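Putative glycoside hydrolase (Bacteroides thetaiotaomicron VPI-5482, PDB 3HBZ) is of unknown function but may be a glycoside hydrolase or otherwise act in carbohydrate metabolism, and binds calcium ions. Local coordinates at residues Leu197-Pro210 against Ile244-Thr258. Residues are numbered along the deposited sequence; the frame is centred on the assembly and turned at random. Where two conformers were deposited one is given.
Sequences LKATKFGLPFRHIP and IMYETSESVPTLDGT. With ACT (acetate ion), chain H.
An isolated antiparallel bridge, Phe202 with Leu255, joins strand 200-202 to the loop that leaves strand 244-247. Phe202 N donates to Leu255 O over 2.8 Å, tilted 31° from the carbonyl plane. Thr254 OG1 donates to the same Leu255 O. Phe202 O takes a bond from Tyr246 OH at 2.5 Å, in the carbonyl plane and on a lone pair. Asn307, on strand 306-313, also bonds this hydroxyl. Leu255 CG sits over one face of the Tyr246 ring. Gly203 passes close to the same hydroxyl, with its CA 3.7 Å from Tyr246 OH.

Asp256 marks an Asx turn in this loop of the putative carbohydrate metabolism domain. Its OD1 takes two bonds from Thr258, one from the hydroxyl on the syn lone pair and one from Thr258 N, on the anti side and out of the carboxylate plane. CG lies between backbone N and carbonyl carbon (chi1 57°), and OD2 turns toward Lys198, in the weakly bonded helical turn that leads into strand 200-202. Asp256 OD2 meets Lys198 NZ on its syn lone pair, in a salt bridge of 2.9 Å. The lysine chain bends at chi2 and chi3 to reach it. A water donates to both Asp256 OD2 and Lys198 O. With alanine in place of Asp256, the Lys198 ammonium would probably lose its carboxylate mate and the turn at Thr258 its acceptor. Gly257 N bonds Leu197 O at 2.7 Å, a bent bond of 130° at the hydrogen. The Phe202 ring lies obliquely against the same backbone, with CE2 3.5 Å from Asp256 C.

At the far end, the selenomethionine Met245 lays SE on Pro210, 3.6 Å from Pro210 CD. Its methyl CE reaches His208 O.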
loop_
_atom_site.group_PDB
_atom_site.type_symbol
_atom_site.label_atom_id
_atom_site.label_comp_id
_atom_site.label_asym_id
_atom_site.label_seq_id
_atom_site.Cartn_x
_atom_site.Cartn_y
_atom_site.Cartn_z
ATOM N N LEU A 197 4.482 9.577 8.021
ATOM C CA LEU A 197 4.093 8.375 8.756
ATOM C C LEU A 197 2.577 8.127 8.681
ATOM O O LEU A 197 2.144 7.006 8.882
ATOM C CB LEU A 197 4.520 8.487 10.215
ATOM C CG LEU A 197 6.019 8.530 10.584
ATOM C CD1 LEU A 197 6.192 8.762 12.132
ATOM C CD2 LEU A 197 6.794 7.256 10.113
ATOM N N LYS A 198 1.792 9.206 8.495
ATOM C CA LYS A 198 0.345 9.112 8.275
ATOM C C LYS A 198 0.013 8.729 6.838
ATOM O O LYS A 198 -1.097 8.312 6.562
ATOM C CB LYS A 198 -0.360 10.426 8.592
ATOM C CG LYS A 198 -0.159 10.967 10.051
ATOM C CD LYS A 198 -0.786 10.117 11.071
ATOM C CE LYS A 198 -2.265 10.405 11.310
ATOM N NZ LYS A 198 -2.748 9.225 12.140
ATOM N N ALA A 199 0.968 8.884 5.932
ATOM C CA ALA A 199 0.764 8.566 4.528
ATOM C C ALA A 199 0.640 7.064 4.275
ATOM O O ALA A 199 -0.069 6.654 3.348
ATOM C CB ALA A 199 1.905 9.135 3.682
ATOM N N THR A 200 1.348 6.249 5.042
ATOM C CA THR A 200 1.306 4.786 4.885
ATOM C C THR A 200 0.177 4.210 5.721
ATOM O O THR A 200 0.323 3.998 6.927
ATOM C CB THR A 200 2.656 4.128 5.263
ATOM O OG1 THR A 200 3.010 4.518 6.568
ATOM C CG2 THR A 200 3.766 4.587 4.347
ATOM N N LYS A 201 -0.950 3.927 5.057
ATOM C CA LYS A 201 -2.110 3.395 5.725
ATOM C C LYS A 201 -2.098 1.889 5.603
ATOM O O LYS A 201 -2.252 1.351 4.529
ATOM C CB LYS A 201 -3.392 3.972 5.150
ATOM C CG LYS A 201 -3.522 5.487 5.399
ATOM C CD LYS A 201 -4.837 6.052 4.895
ATOM C CE LYS A 201 -5.137 7.434 5.520
ATOM N NZ LYS A 201 -6.286 8.178 4.873
ATOM N N PHE A 202 -1.901 1.231 6.730
ATOM C CA PHE A 202 -1.665 -0.203 6.768
ATOM C C PHE A 202 -2.932 -0.976 7.060
ATOM O O PHE A 202 -3.570 -0.809 8.124
ATOM C CB PHE A 202 -0.664 -0.543 7.890
ATOM C CG PHE A 202 0.710 0.093 7.738
ATOM C CD1 PHE A 202 1.403 0.038 6.533
ATOM C CD2 PHE A 202 1.335 0.693 8.841
ATOM C CE1 PHE A 202 2.694 0.586 6.397
ATOM C CE2 PHE A 202 2.643 1.227 8.715
ATOM C CZ PHE A 202 3.316 1.178 7.507
ATOM N N GLY A 203 -3.275 -1.862 6.134
ATOM C CA GLY A 203 -4.190 -2.981 6.420
ATOM C C GLY A 203 -5.435 -2.996 5.560
ATOM O O GLY A 203 -5.942 -1.937 5.206
ATOM N N LEU A 204 -5.943 -4.195 5.270
ATOM C CA LEU A 204 -7.229 -4.363 4.647
ATOM C C LEU A 204 -7.975 -5.473 5.399
ATOM O O LEU A 204 -7.360 -6.249 6.147
ATOM C CB LEU A 204 -7.075 -4.704 3.167
ATOM C CG LEU A 204 -6.614 -3.558 2.227
ATOM C CD1 LEU A 204 -6.392 -4.092 0.765
ATOM C CD2 LEU A 204 -7.591 -2.409 2.265
ATOM N N PRO A 205 -9.293 -5.559 5.213
ATOM C CA PRO A 205 -10.053 -6.550 5.996
ATOM C C PRO A 205 -9.644 -7.994 5.687
ATOM O O PRO A 205 -9.341 -8.307 4.532
ATOM C CB PRO A 205 -11.499 -6.277 5.592
ATOM C CG PRO A 205 -11.487 -4.838 5.202
ATOM C CD PRO A 205 -10.184 -4.657 4.475
ATOM N N PHE A 206 -9.572 -8.828 6.734
ATOM C CA PHE A 206 -9.145 -10.239 6.623
ATOM C C PHE A 206 -10.029 -11.071 7.537
ATOM O O PHE A 206 -10.217 -10.714 8.708
ATOM C CB PHE A 206 -7.665 -10.358 7.023
ATOM C CG PHE A 206 -7.071 -11.721 6.757
ATOM C CD1 PHE A 206 -6.969 -12.211 5.460
ATOM C CD2 PHE A 206 -6.632 -12.524 7.823
ATOM C CE1 PHE A 206 -6.441 -13.496 5.216
ATOM C CE2 PHE A 206 -6.100 -13.775 7.602
ATOM C CZ PHE A 206 -6.014 -14.284 6.272
ATOM N N ARG A 207 -10.618 -12.145 7.014
ATOM C CA ARG A 207 -11.627 -12.903 7.776
ATOM C C ARG A 207 -11.164 -14.305 8.207
ATOM O O ARG A 207 -11.971 -15.161 8.485
ATOM C CB ARG A 207 -12.960 -12.986 7.002
ATOM C CG ARG A 207 -13.593 -11.626 6.677
ATOM C CD ARG A 207 -14.877 -11.782 5.849
ATOM N NE ARG A 207 -15.255 -10.507 5.202
ATOM C CZ ARG A 207 -16.394 -9.830 5.387
ATOM N NH1 ARG A 207 -17.320 -10.272 6.214
ATOM N NH2 ARG A 207 -16.613 -8.693 4.727
ATOM N N HIS A 208 -9.857 -14.518 8.322
ATOM C CA HIS A 208 -9.307 -15.768 8.913
ATOM C C HIS A 208 -8.303 -15.380 10.015
ATOM O O HIS A 208 -7.980 -14.208 10.163
ATOM C CB HIS A 208 -8.594 -16.616 7.852
ATOM C CG HIS A 208 -9.405 -16.846 6.620
ATOM N ND1 HIS A 208 -10.498 -17.690 6.598
ATOM C CD2 HIS A 208 -9.301 -16.321 5.370
ATOM C CE1 HIS A 208 -11.022 -17.692 5.380
ATOM N NE2 HIS A 208 -10.317 -16.867 4.617
ATOM N N ILE A 209 -7.803 -16.378 10.740
ATOM C CA ILE A 209 -6.845 -16.193 11.804
ATOM C C ILE A 209 -5.494 -16.484 11.199
ATOM O O ILE A 209 -5.174 -17.651 10.924
ATOM C CB ILE A 209 -7.106 -17.130 12.999
ATOM C CG1 ILE A 209 -8.471 -16.835 13.642
ATOM C CG2 ILE A 209 -6.008 -16.946 14.064
ATOM C CD1 ILE A 209 -8.870 -17.810 14.764
ATOM N N PRO A 210 -4.703 -15.428 10.943
ATOM C CA PRO A 210 -3.401 -15.655 10.407
ATOM C C PRO A 210 -2.494 -16.288 11.462
ATOM O O PRO A 210 -2.542 -15.891 12.636
ATOM C CB PRO A 210 -2.952 -14.248 10.007
ATOM C CG PRO A 210 -3.599 -13.368 10.933
ATOM C CD PRO A 210 -4.906 -14.009 11.288
ATOM N N ILE A 244 0.677 -7.298 10.859
ATOM C CA ILE A 244 -0.152 -6.938 12.018
ATOM C C ILE A 244 -1.612 -7.290 11.701
ATOM O O ILE A 244 -2.019 -7.341 10.546
ATOM C CB ILE A 244 -0.010 -5.467 12.393
ATOM C CG1 ILE A 244 -0.362 -4.554 11.193
ATOM C CG2 ILE A 244 1.401 -5.161 12.854
ATOM C CD1 ILE A 244 -0.237 -3.031 11.481
HETATM N N MSE A 245 -2.352 -7.610 12.743
HETATM C CA MSE A 245 -3.795 -7.781 12.711
HETATM C C MSE A 245 -4.338 -6.861 13.800
HETATM O O MSE A 245 -3.843 -6.871 14.953
HETATM C CB MSE A 245 -4.171 -9.192 13.038
HETATM C CG MSE A 245 -5.622 -9.490 12.737
HETATM SE SE MSE A 245 -6.043 -11.231 13.310
HETATM C CE MSE A 245 -7.808 -11.382 12.446
ATOM N N TYR A 246 -5.316 -6.046 13.431
ATOM C CA TYR A 246 -5.986 -5.170 14.377
ATOM C C TYR A 246 -7.478 -5.056 14.106
ATOM O O TYR A 246 -7.950 -5.232 12.987
ATOM C CB TYR A 246 -5.350 -3.759 14.339
ATOM C CG TYR A 246 -5.439 -3.088 12.988
ATOM C CD1 TYR A 246 -4.510 -3.340 11.985
ATOM C CD2 TYR A 246 -6.487 -2.206 12.690
ATOM C CE1 TYR A 246 -4.582 -2.689 10.732
ATOM C CE2 TYR A 246 -6.581 -1.575 11.419
ATOM C CZ TYR A 246 -5.641 -1.804 10.465
ATOM O OH TYR A 246 -5.813 -1.200 9.219
ATOM N N GLU A 247 -8.207 -4.728 15.157
ATOM C CA GLU A 247 -9.614 -4.485 15.082
ATOM C C GLU A 247 -9.901 -3.027 14.636
ATOM O O GLU A 247 -9.344 -2.080 15.188
ATOM C CB GLU A 247 -10.225 -4.707 16.465
ATOM C CG GLU A 247 -11.741 -4.532 16.436
ATOM C CD GLU A 247 -12.415 -4.903 17.760
ATOM O OE1 GLU A 247 -11.726 -5.441 18.647
ATOM O OE2 GLU A 247 -13.645 -4.673 17.872
ATOM N N THR A 248 -10.773 -2.870 13.640
ATOM C CA THR A 248 -11.155 -1.557 13.155
ATOM C C THR A 248 -12.341 -1.033 13.959
ATOM O O THR A 248 -12.996 -1.772 14.661
ATOM C CB THR A 248 -11.510 -1.586 11.663
ATOM O OG1 THR A 248 -12.526 -2.549 11.440
ATOM C CG2 THR A 248 -10.295 -1.952 10.813
ATOM N N SER A 249 -12.559 0.270 13.897
ATOM C CA SER A 249 -13.736 0.889 14.480
ATOM C C SER A 249 -13.948 2.204 13.762
ATOM O O SER A 249 -13.171 2.577 12.892
ATOM C CB SER A 249 -13.493 1.185 15.954
ATOM O OG SER A 249 -12.407 2.102 16.051
ATOM N N GLU A 250 -14.985 2.919 14.173
ATOM C CA GLU A 250 -15.271 4.233 13.664
ATOM C C GLU A 250 -14.073 5.147 13.859
ATOM O O GLU A 250 -13.685 5.832 12.926
ATOM C CB GLU A 250 -16.538 4.813 14.345
ATOM C CG GLU A 250 -17.219 5.897 13.508
ATOM C CD GLU A 250 -18.365 6.610 14.247
ATOM O OE1 GLU A 250 -18.916 6.033 15.215
ATOM O OE2 GLU A 250 -18.696 7.754 13.852
ATOM N N SER A 251 -13.442 5.129 15.036
ATOM C CA SER A 251 -12.250 5.977 15.263
ATOM C C SER A 251 -10.927 5.427 14.706
ATOM O O SER A 251 -9.966 6.195 14.520
ATOM C CB SER A 251 -12.088 6.251 16.745
ATOM O OG SER A 251 -12.325 5.075 17.478
ATOM N N VAL A 252 -10.861 4.116 14.419
ATOM C CA VAL A 252 -9.628 3.509 13.932
ATOM C C VAL A 252 -9.952 2.697 12.692
ATOM O O VAL A 252 -10.233 1.484 12.794
ATOM C CB VAL A 252 -8.984 2.585 14.983
ATOM C CG1 VAL A 252 -7.604 2.106 14.467
ATOM C CG2 VAL A 252 -8.874 3.285 16.391
ATOM N N PRO A 253 -9.993 3.374 11.530
ATOM C CA PRO A 253 -10.281 2.679 10.266
ATOM C C PRO A 253 -9.043 2.022 9.669
ATOM O O PRO A 253 -9.156 1.175 8.769
ATOM C CB PRO A 253 -10.800 3.804 9.351
ATOM C CG PRO A 253 -10.199 5.072 9.936
ATOM C CD PRO A 253 -10.129 4.851 11.404
ATOM N N THR A 254 -7.880 2.472 10.128
ATOM C CA THR A 254 -6.600 1.987 9.671
ATOM C C THR A 254 -5.560 2.284 10.766
ATOM O O THR A 254 -5.803 3.074 11.658
ATOM C CB THR A 254 -6.209 2.697 8.382
ATOM O OG1 THR A 254 -5.047 2.077 7.883
ATOM C CG2 THR A 254 -5.952 4.245 8.621
ATOM N N LEU A 255 -4.421 1.617 10.698
ATOM C CA LEU A 255 -3.233 1.997 11.445
ATOM C C LEU A 255 -2.302 2.582 10.397
ATOM O O LEU A 255 -2.565 2.466 9.172
ATOM C CB LEU A 255 -2.597 0.771 12.133
ATOM C CG LEU A 255 -3.497 0.137 13.215
ATOM C CD1 LEU A 255 -2.750 -0.924 14.011
ATOM C CD2 LEU A 255 -4.083 1.234 14.165
ATOM N N ASP A 256 -1.229 3.201 10.872
ATOM C CA ASP A 256 -0.211 3.811 10.022
ATOM C C ASP A 256 1.160 3.794 10.647
ATOM O O ASP A 256 1.402 3.069 11.640
ATOM C CB ASP A 256 -0.628 5.209 9.627
ATOM C CG ASP A 256 -0.884 6.098 10.823
ATOM O OD1 ASP A 256 -0.197 5.970 11.852
ATOM O OD2 ASP A 256 -1.752 6.961 10.673
ATOM N N GLY A 257 2.092 4.553 10.067
ATOM C CA GLY A 257 3.432 4.584 10.619
ATOM C C GLY A 257 3.568 5.124 12.034
ATOM O O GLY A 257 4.599 4.933 12.666
ATOM N N THR A 258 2.543 5.766 12.576
ATOM C CA THR A 258 2.683 6.277 13.921
ATOM C C THR A 258 2.307 5.215 14.958
ATOM O O THR A 258 2.604 5.404 16.115
ATOM C CB THR A 258 1.776 7.502 14.204
ATOM O OG1 THR A 258 0.416 7.059 14.205
ATOM C CG2 THR A 258 1.983 8.629 13.179
HETATM C C ACT H . -10.137 -12.700 3.561
HETATM O O ACT H . -10.753 -12.945 4.539
HETATM O OXT ACT H . -10.478 -11.518 3.231
HETATM C CH3 ACT H . -9.099 -13.699 2.940
HETATM O O HOH W 1 -3.016 7.582 8.510
HETATM O O HOH W 2 -5.803 0.894 5.451
#